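Local coordinates for protein sulfate adenylyltransferase (Allochromatium vinosum, PDB 4DNX) that catalyses the adenylyl transfer from ATP to sulfate that yields adenosine 5'-phosphosulfate and diphosphate, at residues Arg77-Pro82 / His280-Gln285; Ala207-Cys212 / Glu252-Pro257; Asp268-Tyr271 / Arg275-Val278. All coordinates share one frame; numbering follows the deposited sequence.

Contact 1 of 3, residues Arg77-Pro82 / His280-Gln285; sequences RFFPVP and HAYFRQ
Tyr282 reaches from its helix into the loop Arg77-Pro82 and meets Phe78, Phe79 and Pro80 in turn. Two aromatic pairs make up most of the contact. The edge of Phe79 stands against one face of Tyr282 in a T-shaped arrangement, planes 75° apart, with CD1 of Phe79 3.5 Å from CZ of Tyr282. Phe78 meets the same ring obliquely, its CE2 lying 3.6 Å from CD2 of Tyr282. A trans first torsion (chi1 -175°) carries the tyrosine ring outward from the helix, and Pro80 touches it more loosely, CD to CD2 of Tyr282 at 3.9 Å.

The polar part is water-mediated. One water donates to Phe78 O (2.7 Å) and to Tyr282 OH (2.9 Å), tying the loop backbone to the phenol, while the hydroxyl also bonds to the carbonyl of Ser53. A buried tyrosine thus keeps its polar end satisfied inside an aromatic cluster.

The cluster joins the PUA-like region to the ATP-sulfurylase region: the loop follows helix 61-70 and precedes strand 86-87, while helix 274-287 leads to strand 291-294 of the parallel sheet.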
ATOM      1  N   ARG A  77     -14.343 -28.076   2.576  1.00 20.89           N
ATOM      2  CA  ARG A  77     -13.282 -27.057   2.837  1.00 21.78           C
ATOM      3  C   ARG A  77     -13.423 -26.450   4.248  1.00 20.97           C
ATOM      4  O   ARG A  77     -14.537 -26.160   4.681  1.00 20.13           O
ATOM      5  CB  ARG A  77     -13.325 -25.903   1.803  1.00 22.99           C
ATOM      6  CG  ARG A  77     -12.801 -26.251   0.408  1.00 29.47           C
ATOM      7  CD  ARG A  77     -13.035 -25.107  -0.608  1.00 29.91           C
ATOM      8  NE  ARG A  77     -14.470 -24.953  -0.862  1.00 32.81           N
ATOM      9  CZ  ARG A  77     -15.049 -23.888  -1.420  1.00 34.77           C
ATOM     10  NH1 ARG A  77     -14.334 -22.846  -1.807  1.00 38.44           N
ATOM     11  NH2 ARG A  77     -16.364 -23.876  -1.590  1.00 39.34           N
ATOM     12  N   PHE A  78     -12.309 -26.258   4.958  1.00 19.97           N
ATOM     13  CA  PHE A  78     -12.323 -25.575   6.241  1.00 19.06           C
ATOM     14  C   PHE A  78     -12.556 -24.054   6.062  1.00 18.22           C
ATOM     15  O   PHE A  78     -11.843 -23.376   5.303  1.00 18.68           O
ATOM     16  CB  PHE A  78     -10.993 -25.815   6.955  1.00 19.40           C
ATOM     17  CG  PHE A  78     -10.860 -25.080   8.246  1.00 20.30           C
ATOM     18  CD1 PHE A  78     -11.689 -25.389   9.341  1.00 21.38           C
ATOM     19  CD2 PHE A  78      -9.892 -24.067   8.390  1.00 20.38           C
ATOM     20  CE1 PHE A  78     -11.562 -24.664  10.570  1.00 22.49           C
ATOM     21  CE2 PHE A  78      -9.777 -23.371   9.609  1.00 20.48           C
ATOM     22  CZ  PHE A  78     -10.612 -23.669  10.680  1.00 21.08           C
ATOM     23  N   PHE A  79     -13.547 -23.528   6.785  1.00 17.77           N
ATOM     24  CA  PHE A  79     -13.731 -22.088   6.945  1.00 17.23           C
ATOM     25  C   PHE A  79     -14.574 -21.763   8.194  1.00 17.32           C
ATOM     26  O   PHE A  79     -15.685 -22.264   8.344  1.00 18.37           O
ATOM     27  CB  PHE A  79     -14.291 -21.420   5.694  1.00 16.68           C
ATOM     28  CG  PHE A  79     -14.067 -19.930   5.695  1.00 16.11           C
ATOM     29  CD1 PHE A  79     -12.824 -19.386   5.293  1.00 13.82           C
ATOM     30  CD2 PHE A  79     -15.043 -19.062   6.224  1.00 15.20           C
ATOM     31  CE1 PHE A  79     -12.577 -18.038   5.344  1.00 14.80           C
ATOM     32  CE2 PHE A  79     -14.806 -17.680   6.295  1.00 14.23           C
ATOM     33  CZ  PHE A  79     -13.559 -17.144   5.829  1.00 14.38           C
ATOM     34  N   PRO A  80     -14.040 -20.945   9.106  1.00 18.28           N
ATOM     35  CA  PRO A  80     -14.601 -20.888  10.455  1.00 19.29           C
ATOM     36  C   PRO A  80     -15.848 -20.073  10.717  1.00 18.13           C
ATOM     37  O   PRO A  80     -16.454 -20.288  11.761  1.00 19.94           O
ATOM     38  CB  PRO A  80     -13.438 -20.348  11.315  1.00 21.72           C
ATOM     39  CG  PRO A  80     -12.559 -19.651  10.412  1.00 19.48           C
ATOM     40  CD  PRO A  80     -12.754 -20.216   9.007  1.00 19.84           C
ATOM     41  N   VAL A  81     -16.217 -19.141   9.850  1.00 16.48           N
ATOM     42  CA  VAL A  81     -17.470 -18.369  10.030  1.00 17.41           C
ATOM     43  C   VAL A  81     -18.230 -18.224   8.712  1.00 16.98           C
ATOM     44  O   VAL A  81     -17.650 -18.222   7.645  1.00 18.58           O
ATOM     45  CB  VAL A  81     -17.217 -16.933  10.630  1.00 18.43           C
ATOM     46  CG1 VAL A  81     -16.460 -17.036  11.970  1.00 19.50           C
ATOM     47  CG2 VAL A  81     -16.497 -16.045   9.621  1.00 19.76           C
ATOM     48  N   PRO A  82     -19.543 -18.057   8.780  1.00 16.62           N
ATOM     49  CA  PRO A  82     -20.296 -17.891   7.551  1.00 17.14           C
ATOM     50  C   PRO A  82     -19.883 -16.586   6.910  1.00 17.63           C
ATOM     51  O   PRO A  82     -19.548 -15.654   7.626  1.00 17.86           O
ATOM     52  CB  PRO A  82     -21.763 -17.790   8.018  1.00 17.56           C
ATOM     53  CG  PRO A  82     -21.818 -18.121   9.450  1.00 18.94           C
ATOM     54  CD  PRO A  82     -20.388 -18.262   9.969  1.00 17.86           C
ATOM     55  N   HIS A 280      -9.160 -15.344  12.886  1.00 11.86           N
ATOM     56  CA  HIS A 280      -7.869 -14.617  12.969  1.00 12.08           C
ATOM     57  C   HIS A 280      -6.687 -15.484  12.592  1.00 12.41           C
ATOM     58  O   HIS A 280      -5.861 -15.040  11.807  1.00 13.60           O
ATOM     59  CB  HIS A 280      -7.651 -14.085  14.372  1.00 13.17           C
ATOM     60  CG  HIS A 280      -8.519 -12.924  14.732  1.00 15.49           C
ATOM     61  ND1 HIS A 280      -8.576 -12.433  16.028  1.00 16.77           N
ATOM     62  CD2 HIS A 280      -9.360 -12.161  13.994  1.00 15.58           C
ATOM     63  CE1 HIS A 280      -9.413 -11.403  16.059  1.00 18.29           C
ATOM     64  NE2 HIS A 280      -9.897 -11.213  14.837  1.00 17.62           N
ATOM     65  N   ALA A 281      -6.622 -16.708  13.125  1.00 11.44           N
ATOM     66  CA  ALA A 281      -5.539 -17.642  12.779  1.00 11.87           C
ATOM     67  C   ALA A 281      -5.569 -17.983  11.286  1.00 12.64           C
ATOM     68  O   ALA A 281      -4.524 -18.003  10.594  1.00 12.17           O
ATOM     69  CB  ALA A 281      -5.586 -18.901  13.669  1.00 12.89           C
ATOM     70  N   TYR A 282      -6.775 -18.183  10.769  1.00 12.17           N
ATOM     71  CA  TYR A 282      -6.938 -18.530   9.360  1.00 12.21           C
ATOM     72  C   TYR A 282      -6.337 -17.455   8.442  1.00 11.87           C
ATOM     73  O   TYR A 282      -5.482 -17.775   7.574  1.00 11.60           O
ATOM     74  CB  TYR A 282      -8.423 -18.676   9.097  1.00 12.06           C
ATOM     75  CG  TYR A 282      -8.765 -19.160   7.689  1.00 11.13           C
ATOM     76  CD1 TYR A 282      -8.690 -18.288   6.598  1.00 11.33           C
ATOM     77  CD2 TYR A 282      -9.181 -20.459   7.493  1.00 12.53           C
ATOM     78  CE1 TYR A 282      -8.988 -18.763   5.286  1.00 11.18           C
ATOM     79  CE2 TYR A 282      -9.502 -20.954   6.225  1.00 11.95           C
ATOM     80  CZ  TYR A 282      -9.395 -20.088   5.125  1.00 11.51           C
ATOM     81  OH  TYR A 282      -9.689 -20.589   3.875  1.00 12.53           O
ATOM     82  N   PHE A 283      -6.736 -16.195   8.625  1.00 10.18           N
ATOM     83  CA  PHE A 283      -6.231 -15.168   7.711  1.00 10.69           C
ATOM     84  C   PHE A 283      -4.770 -14.769   7.938  1.00 10.53           C
ATOM     85  O   PHE A 283      -4.086 -14.336   6.996  1.00 11.18           O
ATOM     86  CB  PHE A 283      -7.193 -13.982   7.484  1.00 10.80           C
ATOM     87  CG  PHE A 283      -7.432 -13.063   8.657  1.00 10.89           C
ATOM     88  CD1 PHE A 283      -6.531 -12.042   8.967  1.00  9.88           C
ATOM     89  CD2 PHE A 283      -8.679 -13.100   9.298  1.00 10.86           C
ATOM     90  CE1 PHE A 283      -6.837 -11.109  10.029  1.00 11.38           C
ATOM     91  CE2 PHE A 283      -9.009 -12.206  10.345  1.00 11.46           C
ATOM     92  CZ  PHE A 283      -8.093 -11.191  10.703  1.00 11.91           C
ATOM     93  N   ARG A 284      -4.294 -15.014   9.162  1.00 11.09           N
ATOM     94  CA  ARG A 284      -2.883 -14.766   9.444  1.00 12.65           C
ATOM     95  C   ARG A 284      -2.019 -15.817   8.775  1.00 11.25           C
ATOM     96  O   ARG A 284      -0.875 -15.536   8.375  1.00 11.58           O
ATOM     97  CB  ARG A 284      -2.623 -14.691  10.958  1.00 14.69           C
ATOM     98  CG  ARG A 284      -2.621 -13.266  11.521  1.00 20.48           C
ATOM     99  CD  ARG A 284      -3.895 -12.638  11.349  1.00 20.57           C
ATOM    100  NE  ARG A 284      -4.079 -11.222  11.773  1.00 20.21           N
ATOM    101  CZ  ARG A 284      -4.873 -10.764  12.749  1.00 19.71           C
ATOM    102  NH1 ARG A 284      -5.465 -11.577  13.623  1.00 22.60           N
ATOM    103  NH2 ARG A 284      -5.094  -9.448  12.854  1.00 15.31           N
ATOM    104  N   GLN A 285      -2.509 -17.043   8.671  1.00 11.23           N
ATOM    105  CA  GLN A 285      -1.745 -18.064   7.916  1.00 11.85           C
ATOM    106  C   GLN A 285      -1.716 -17.646   6.457  1.00 11.89           C
ATOM    107  O   GLN A 285      -0.654 -17.738   5.798  1.00 12.26           O
ATOM    108  CB  GLN A 285      -2.345 -19.469   8.084  1.00 12.48           C
ATOM    109  CG  GLN A 285      -1.514 -20.540   7.330  1.00 13.27           C
ATOM    110  CD  GLN A 285      -1.996 -21.963   7.562  1.00 14.84           C
ATOM    111  OE1 GLN A 285      -2.385 -22.337   8.678  1.00 15.14           O
ATOM    112  NE2 GLN A 285      -1.911 -22.792   6.514  1.00 15.34           N
TER
HETATM  113  O   HOH W   1     -10.090 -23.433   3.267  1.00 22.19           O

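Contact 2 of 3, residues Ala207-Cys212 / Glu252-Pro257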
ATOM      1  N   ALA A 207       4.379  -3.256  27.707  1.00 19.74           N
ATOM      2  CA  ALA A 207       3.831  -4.601  27.961  1.00 20.58           C
ATOM      3  C   ALA A 207       3.603  -5.356  26.654  1.00 19.41           C
ATOM      4  O   ALA A 207       3.932  -6.547  26.548  1.00 19.55           O
ATOM      5  CB  ALA A 207       2.530  -4.500  28.756  1.00 22.02           C
ATOM      6  N   HIS A 208       3.031  -4.661  25.675  1.00 17.94           N
ATOM      7  CA  HIS A 208       2.702  -5.298  24.386  1.00 18.05           C
ATOM      8  C   HIS A 208       3.937  -5.464  23.561  1.00 17.77           C
ATOM      9  O   HIS A 208       4.082  -6.471  22.865  1.00 15.25           O
ATOM     10  CB  HIS A 208       1.626  -4.504  23.641  1.00 20.71           C
ATOM     11  CG  HIS A 208       0.255  -4.740  24.199  1.00 27.53           C
ATOM     12  ND1 HIS A 208      -0.792  -3.866  24.016  1.00 36.42           N
ATOM     13  CD2 HIS A 208      -0.231  -5.758  24.954  1.00 32.92           C
ATOM     14  CE1 HIS A 208      -1.862  -4.324  24.647  1.00 38.06           C
ATOM     15  NE2 HIS A 208      -1.549  -5.473  25.222  1.00 36.06           N
ATOM     16  N   GLU A 209       4.862  -4.507  23.690  1.00 18.26           N
ATOM     17  CA  GLU A 209       6.146  -4.574  22.986  1.00 16.60           C
ATOM     18  C   GLU A 209       6.911  -5.819  23.449  1.00 17.69           C
ATOM     19  O   GLU A 209       7.428  -6.615  22.626  1.00 16.64           O
ATOM     20  CB  GLU A 209       6.955  -3.314  23.317  1.00 17.27           C
ATOM     21  CG  GLU A 209       8.395  -3.357  22.863  1.00 17.65           C
ATOM     22  CD  GLU A 209       9.261  -2.245  23.459  1.00 20.73           C
ATOM     23  OE1 GLU A 209       8.758  -1.125  23.833  1.00 19.95           O
ATOM     24  OE2 GLU A 209      10.476  -2.502  23.565  1.00 21.57           O
ATOM     25  N   GLU A 210       6.973  -5.983  24.766  1.00 17.08           N
ATOM     26  CA  GLU A 210       7.695  -7.106  25.348  1.00 19.56           C
ATOM     27  C   GLU A 210       6.990  -8.439  25.093  1.00 17.94           C
ATOM     28  O   GLU A 210       7.641  -9.463  24.979  1.00 18.23           O
ATOM     29  CB  GLU A 210       7.932  -6.863  26.851  1.00 22.23           C
ATOM     30  CG  GLU A 210       8.824  -5.619  27.143  1.00 29.28           C
ATOM     31  CD  GLU A 210      10.239  -5.728  26.583  1.00 35.62           C
ATOM     32  OE1 GLU A 210      10.844  -4.651  26.356  1.00 44.71           O
ATOM     33  OE2 GLU A 210      10.747  -6.869  26.384  1.00 35.41           O
ATOM     34  N   LEU A 211       5.655  -8.434  24.978  1.00 17.20           N
ATOM     35  CA  LEU A 211       4.940  -9.647  24.645  1.00 18.23           C
ATOM     36  C   LEU A 211       5.336 -10.133  23.262  1.00 16.39           C
ATOM     37  O   LEU A 211       5.577 -11.330  23.092  1.00 17.63           O
ATOM     38  CB  LEU A 211       3.442  -9.400  24.640  1.00 21.03           C
ATOM     39  CG  LEU A 211       2.583 -10.634  24.437  1.00 23.28           C
ATOM     40  CD1 LEU A 211       2.855 -11.636  25.567  1.00 28.34           C
ATOM     41  CD2 LEU A 211       1.148 -10.164  24.454  1.00 26.52           C
ATOM     42  N   CYS A 212       5.434  -9.202  22.307  1.00 14.99           N
ATOM     43  CA  CYS A 212       5.907  -9.555  20.942  1.00 14.24           C
ATOM     44  C   CYS A 212       7.316 -10.135  21.005  1.00 15.47           C
ATOM     45  O   CYS A 212       7.590 -11.167  20.371  1.00 15.05           O
ATOM     46  CB  CYS A 212       5.878  -8.342  20.015  1.00 14.72           C
ATOM     47  SG  CYS A 212       4.199  -7.895  19.543  1.00 16.64           S
ATOM     48  N   GLU A 252      11.268   1.385  15.349  1.00 19.17           N
ATOM     49  CA  GLU A 252      12.569   1.923  14.915  1.00 21.84           C
ATOM     50  C   GLU A 252      13.602   1.977  16.008  1.00 23.17           C
ATOM     51  O   GLU A 252      14.783   1.690  15.759  1.00 24.31           O
ATOM     52  CB  GLU A 252      12.377   3.310  14.309  1.00 26.67           C
ATOM     53  CG  GLU A 252      12.214   3.232  12.794  1.00 40.05           C
ATOM     54  CD  GLU A 252      10.763   3.217  12.342  1.00 49.99           C
ATOM     55  OE1 GLU A 252      10.280   4.320  11.996  1.00 57.84           O
ATOM     56  OE2 GLU A 252      10.114   2.129  12.314  1.00 51.26           O
ATOM     57  N   LEU A 253      13.179   2.349  17.217  1.00 20.96           N
ATOM     58  CA  LEU A 253      14.131   2.638  18.284  1.00 20.44           C
ATOM     59  C   LEU A 253      14.405   1.441  19.221  1.00 21.94           C
ATOM     60  O   LEU A 253      15.480   1.367  19.838  1.00 23.55           O
ATOM     61  CB  LEU A 253      13.677   3.854  19.115  1.00 20.33           C
ATOM     62  CG  LEU A 253      13.525   5.204  18.385  1.00 20.71           C
ATOM     63  CD1 LEU A 253      13.072   6.289  19.351  1.00 20.71           C
ATOM     64  CD2 LEU A 253      14.839   5.644  17.672  1.00 21.29           C
ATOM     65  N   TYR A 254      13.461   0.507  19.326  1.00 19.59           N
ATOM     66  CA  TYR A 254      13.541  -0.531  20.360  1.00 19.31           C
ATOM     67  C   TYR A 254      13.579  -1.971  19.809  1.00 18.36           C
ATOM     68  O   TYR A 254      13.724  -2.942  20.572  1.00 19.66           O
ATOM     69  CB  TYR A 254      12.438  -0.325  21.407  1.00 18.91           C
ATOM     70  CG  TYR A 254      12.618   0.971  22.201  1.00 19.45           C
ATOM     71  CD1 TYR A 254      13.502   1.021  23.291  1.00 23.04           C
ATOM     72  CD2 TYR A 254      11.987   2.141  21.820  1.00 19.85           C
ATOM     73  CE1 TYR A 254      13.683   2.194  24.023  1.00 23.02           C
ATOM     74  CE2 TYR A 254      12.161   3.325  22.516  1.00 20.17           C
ATOM     75  CZ  TYR A 254      13.013   3.348  23.617  1.00 21.90           C
ATOM     76  OH  TYR A 254      13.199   4.507  24.334  1.00 22.27           O
ATOM     77  N   PHE A 255      13.430  -2.126  18.494  1.00 16.27           N
ATOM     78  CA  PHE A 255      13.609  -3.453  17.905  1.00 15.89           C
ATOM     79  C   PHE A 255      14.878  -3.499  17.055  1.00 15.72           C
ATOM     80  O   PHE A 255      15.295  -2.465  16.549  1.00 16.05           O
ATOM     81  CB  PHE A 255      12.412  -3.791  17.021  1.00 15.17           C
ATOM     82  CG  PHE A 255      11.191  -4.259  17.793  1.00 15.34           C
ATOM     83  CD1 PHE A 255      10.374  -3.331  18.495  1.00 15.43           C
ATOM     84  CD2 PHE A 255      10.821  -5.614  17.782  1.00 14.29           C
ATOM     85  CE1 PHE A 255       9.221  -3.784  19.191  1.00 16.30           C
ATOM     86  CE2 PHE A 255       9.650  -6.075  18.464  1.00 16.23           C
ATOM     87  CZ  PHE A 255       8.855  -5.146  19.171  1.00 15.30           C
ATOM     88  N   PRO A 256      15.474  -4.677  16.870  1.00 15.56           N
ATOM     89  CA  PRO A 256      16.640  -4.767  15.976  1.00 17.08           C
ATOM     90  C   PRO A 256      16.276  -4.501  14.503  1.00 15.96           C
ATOM     91  O   PRO A 256      15.106  -4.543  14.138  1.00 15.47           O
ATOM     92  CB  PRO A 256      17.123  -6.206  16.151  1.00 17.63           C
ATOM     93  CG  PRO A 256      16.391  -6.765  17.317  1.00 17.91           C
ATOM     94  CD  PRO A 256      15.131  -5.980  17.467  1.00 16.93           C
ATOM     95  N   PRO A 257      17.268  -4.255  13.659  1.00 16.29           N
ATOM     96  CA  PRO A 257      17.008  -4.067  12.213  1.00 16.64           C
ATOM     97  C   PRO A 257      16.314  -5.256  11.546  1.00 15.93           C
ATOM     98  O   PRO A 257      16.609  -6.416  11.834  1.00 16.31           O
ATOM     99  CB  PRO A 257      18.414  -3.926  11.613  1.00 17.78           C
ATOM    100  CG  PRO A 257      19.253  -3.509  12.744  1.00 18.71           C
ATOM    101  CD  PRO A 257      18.710  -4.173  13.958  1.00 17.93           C
TER
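Glu209 lays its aliphatic stem beside the ring of Phe255, the two side chains running past each other in opposite directions. Its CG lies 3.8 Å from CE1 of Phe255, an oblique approach to the ring, and one helical turn on, Cys212 adds a looser apolar touch at the ring edge, CB to CZ of Phe255 at 4.4 Å. With CG anti to the backbone N (chi1 170°) and the chain extended beyond it, Glu209 carries its carboxylate past the ring to Tyr254, where OE2 rests 3.6 Å from CB of that tyrosine.

The charged and polar ends are answered from outside the two segments. Glu209 OE2 forms salt bridges with Lys213 and Arg380, and Lys213 also bonds to the carbonyl of Tyr254 and makes a cation-pi contact with Phe255. Lys213, next after Cys212, therefore ties Glu209 of its own helix to the end of helix 240-254, and two cations would be expected to favour a charged carboxylate here. The hydroxyl of Tyr254 bonds to Glu382.

Phe255 is where the chain departs from helix 240-254, so the contact packs together the helices of two successive beta-alpha-beta units of the Rossmann-like sheet; helix 381-393 adjoins through Pro381 and Glu382, and Pro257 packs on Gly191 of the second subunit.

Contact 3 of 3, residues Asp268-Tyr271 / Arg275-Val278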
ATOM      1  N   ASP A 268     -14.929  -5.804   9.867  1.00 15.79           N
ATOM      2  CA  ASP A 268     -15.669  -5.408  11.083  1.00 15.77           C
ATOM      3  C   ASP A 268     -15.530  -6.494  12.142  1.00 15.35           C
ATOM      4  O   ASP A 268     -15.753  -7.667  11.867  1.00 15.31           O
ATOM      5  CB  ASP A 268     -17.154  -5.147  10.767  1.00 17.26           C
ATOM      6  CG  ASP A 268     -17.380  -3.831  10.015  1.00 19.73           C
ATOM      7  OD1 ASP A 268     -16.465  -2.970   9.976  1.00 21.87           O
ATOM      8  OD2 ASP A 268     -18.498  -3.631   9.468  1.00 21.38           O
ATOM      9  N   MET A 269     -15.161  -6.087  13.361  1.00 14.49           N
ATOM     10  CA  MET A 269     -15.080  -7.032  14.476  1.00 15.82           C
ATOM     11  C   MET A 269     -16.399  -7.782  14.717  1.00 16.25           C
ATOM     12  O   MET A 269     -17.491  -7.172  14.688  1.00 16.12           O
ATOM     13  CB  MET A 269     -14.723  -6.279  15.773  1.00 19.10           C
ATOM     14  CG  MET A 269     -13.340  -5.649  15.804  1.00 26.14           C
ATOM     15  SD  MET A 269     -13.227  -4.441  17.193  1.00 32.62           S
ATOM     16  CE  MET A 269     -13.404  -5.525  18.606  1.00 38.12           C
ATOM     17  N   LEU A 270     -16.296  -9.093  14.974  1.00 14.43           N
ATOM     18  CA  LEU A 270     -17.472  -9.901  15.328  1.00 14.75           C
ATOM     19  C   LEU A 270     -17.771  -9.972  16.830  1.00 15.45           C
ATOM     20  O   LEU A 270     -18.877 -10.356  17.254  1.00 15.77           O
ATOM     21  CB  LEU A 270     -17.327 -11.332  14.782  1.00 16.12           C
ATOM     22  CG  LEU A 270     -17.100 -11.492  13.278  1.00 16.42           C
ATOM     23  CD1 LEU A 270     -16.767 -12.921  12.947  1.00 17.94           C
ATOM     24  CD2 LEU A 270     -18.380 -11.086  12.505  1.00 16.16           C
ATOM     25  N   TYR A 271     -16.774  -9.630  17.640  1.00 15.13           N
ATOM     26  CA  TYR A 271     -16.859  -9.809  19.086  1.00 17.69           C
ATOM     27  C   TYR A 271     -17.207 -11.258  19.475  1.00 16.98           C
ATOM     28  O   TYR A 271     -17.891 -11.470  20.464  1.00 18.69           O
ATOM     29  CB  TYR A 271     -17.882  -8.845  19.719  1.00 21.36           C
ATOM     30  CG  TYR A 271     -17.632  -7.366  19.446  1.00 24.60           C
ATOM     31  CD1 TYR A 271     -16.805  -6.609  20.278  1.00 27.61           C
ATOM     32  CD2 TYR A 271     -18.262  -6.726  18.378  1.00 26.17           C
ATOM     33  CE1 TYR A 271     -16.592  -5.230  20.025  1.00 30.64           C
ATOM     34  CE2 TYR A 271     -18.047  -5.378  18.112  1.00 29.01           C
ATOM     35  CZ  TYR A 271     -17.218  -4.639  18.930  1.00 32.06           C
ATOM     36  OH  TYR A 271     -17.042  -3.301  18.646  1.00 37.96           O
ATOM     37  N   ARG A 275     -14.522 -18.316  18.643  1.00 17.28           N
ATOM     38  CA  ARG A 275     -14.743 -18.487  17.193  1.00 17.68           C
ATOM     39  C   ARG A 275     -14.010 -17.465  16.279  1.00 16.36           C
ATOM     40  O   ARG A 275     -13.537 -17.822  15.183  1.00 15.63           O
ATOM     41  CB  ARG A 275     -16.217 -18.522  16.844  1.00 18.11           C
ATOM     42  CG  ARG A 275     -16.460 -18.862  15.350  1.00 21.24           C
ATOM     43  CD  ARG A 275     -16.058 -20.347  14.981  1.00 23.36           C
ATOM     44  NE  ARG A 275     -16.972 -21.285  15.588  1.00 21.79           N
ATOM     45  CZ  ARG A 275     -18.017 -21.833  14.950  1.00 21.17           C
ATOM     46  NH1 ARG A 275     -18.219 -21.613  13.662  1.00 18.80           N
ATOM     47  NH2 ARG A 275     -18.831 -22.624  15.601  1.00 22.40           N
ATOM     48  N   GLU A 276     -13.909 -16.212  16.724  1.00 16.09           N
ATOM     49  CA  GLU A 276     -13.250 -15.194  15.950  1.00 14.81           C
ATOM     50  C   GLU A 276     -11.734 -15.421  15.970  1.00 14.50           C
ATOM     51  O   GLU A 276     -11.060 -15.122  14.985  1.00 14.93           O
ATOM     52  CB  GLU A 276     -13.610 -13.800  16.467  1.00 15.90           C
ATOM     53  CG  GLU A 276     -13.093 -12.690  15.596  1.00 15.94           C
ATOM     54  CD  GLU A 276     -13.799 -11.376  15.845  1.00 16.36           C
ATOM     55  OE1 GLU A 276     -14.359 -11.255  16.955  1.00 17.08           O
ATOM     56  OE2 GLU A 276     -13.775 -10.497  14.941  1.00 18.00           O
ATOM     57  N   ALA A 277     -11.224 -15.995  17.078  1.00 14.14           N
ATOM     58  CA  ALA A 277      -9.795 -16.309  17.177  1.00 13.99           C
ATOM     59  C   ALA A 277      -9.401 -17.318  16.085  1.00 13.64           C
ATOM     60  O   ALA A 277      -8.304 -17.220  15.515  1.00 13.54           O
ATOM     61  CB  ALA A 277      -9.431 -16.836  18.594  1.00 14.19           C
ATOM     62  N   VAL A 278     -10.283 -18.278  15.778  1.00 14.22           N
ATOM     63  CA  VAL A 278      -9.992 -19.219  14.695  1.00 13.62           C
ATOM     64  C   VAL A 278      -9.946 -18.499  13.330  1.00 13.44           C
ATOM     65  O   VAL A 278      -9.071 -18.802  12.470  1.00 13.98           O
ATOM     66  CB  VAL A 278     -11.009 -20.391  14.669  1.00 14.11           C
ATOM     67  CG1 VAL A 278     -10.664 -21.355  13.541  1.00 14.21           C
ATOM     68  CG2 VAL A 278     -10.966 -21.106  16.054  1.00 15.03           C
TER
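Glu276 swings its CG to the side opposite its own amide nitrogen (chi1 -173°), and the nearly extended chain beyond carries the carboxylate back from the first turn of its helix to the loop just before it, beside the backbone of Leu270 and Tyr271. OE2 accepts the N-H of Leu270 at 2.9 Å between Leu270 N and Glu276 OE2. The bond is nearly straight at the hydrogen (174°); the donor comes to the syn side of the oxygen but stands 33° out of the carboxylate plane. OE1 takes the N-H of Ala272, and although Tyr271 N lies 3.0 Å from Glu276 OE1, the angle there is too poor for a hydrogen bond.

Here the link from strand 260-266 to helix 274-287, part of the Rossmann-like domain, is held by a side chain of the very helix it introduces: the carboxylate lies close to the helix's N-terminal end, gathering backbone N-H groups of the preceding loop, an environment that would be expected to favour its charged form.

Apolar atoms close in beside the charge. CB of Leu270 lies 3.7 Å from OE2 of Glu276, and Met269 contributes its CA at 3.7 Å from the same Glu276 OE2, while Ala299 touches the glutamate from another loop.

In the fold
Contacts 1 and 3 share helix 274-287 and meet directly, their centres about 10 Å apart. Arg275, from the helical segment of contact 3, probably donates from NH1 to the carbonyl O of Pro80 in contact 1 (2.9 Å), and CG1 of Val278 packs 3.7 Å from CZ of Phe78. The first turn of the helix thus holds both its own leading loop, through Glu276, and the PUA-like loop, through Arg275; Val278 and Tyr282 continue the second attachment. Contact 2, in the same ATP-sulfurylase region as contact 3, touches neither: its nearest atoms are about 12 Å from contact 1 and about 13 Å from contact 3. The structure represents the open state of the enzyme.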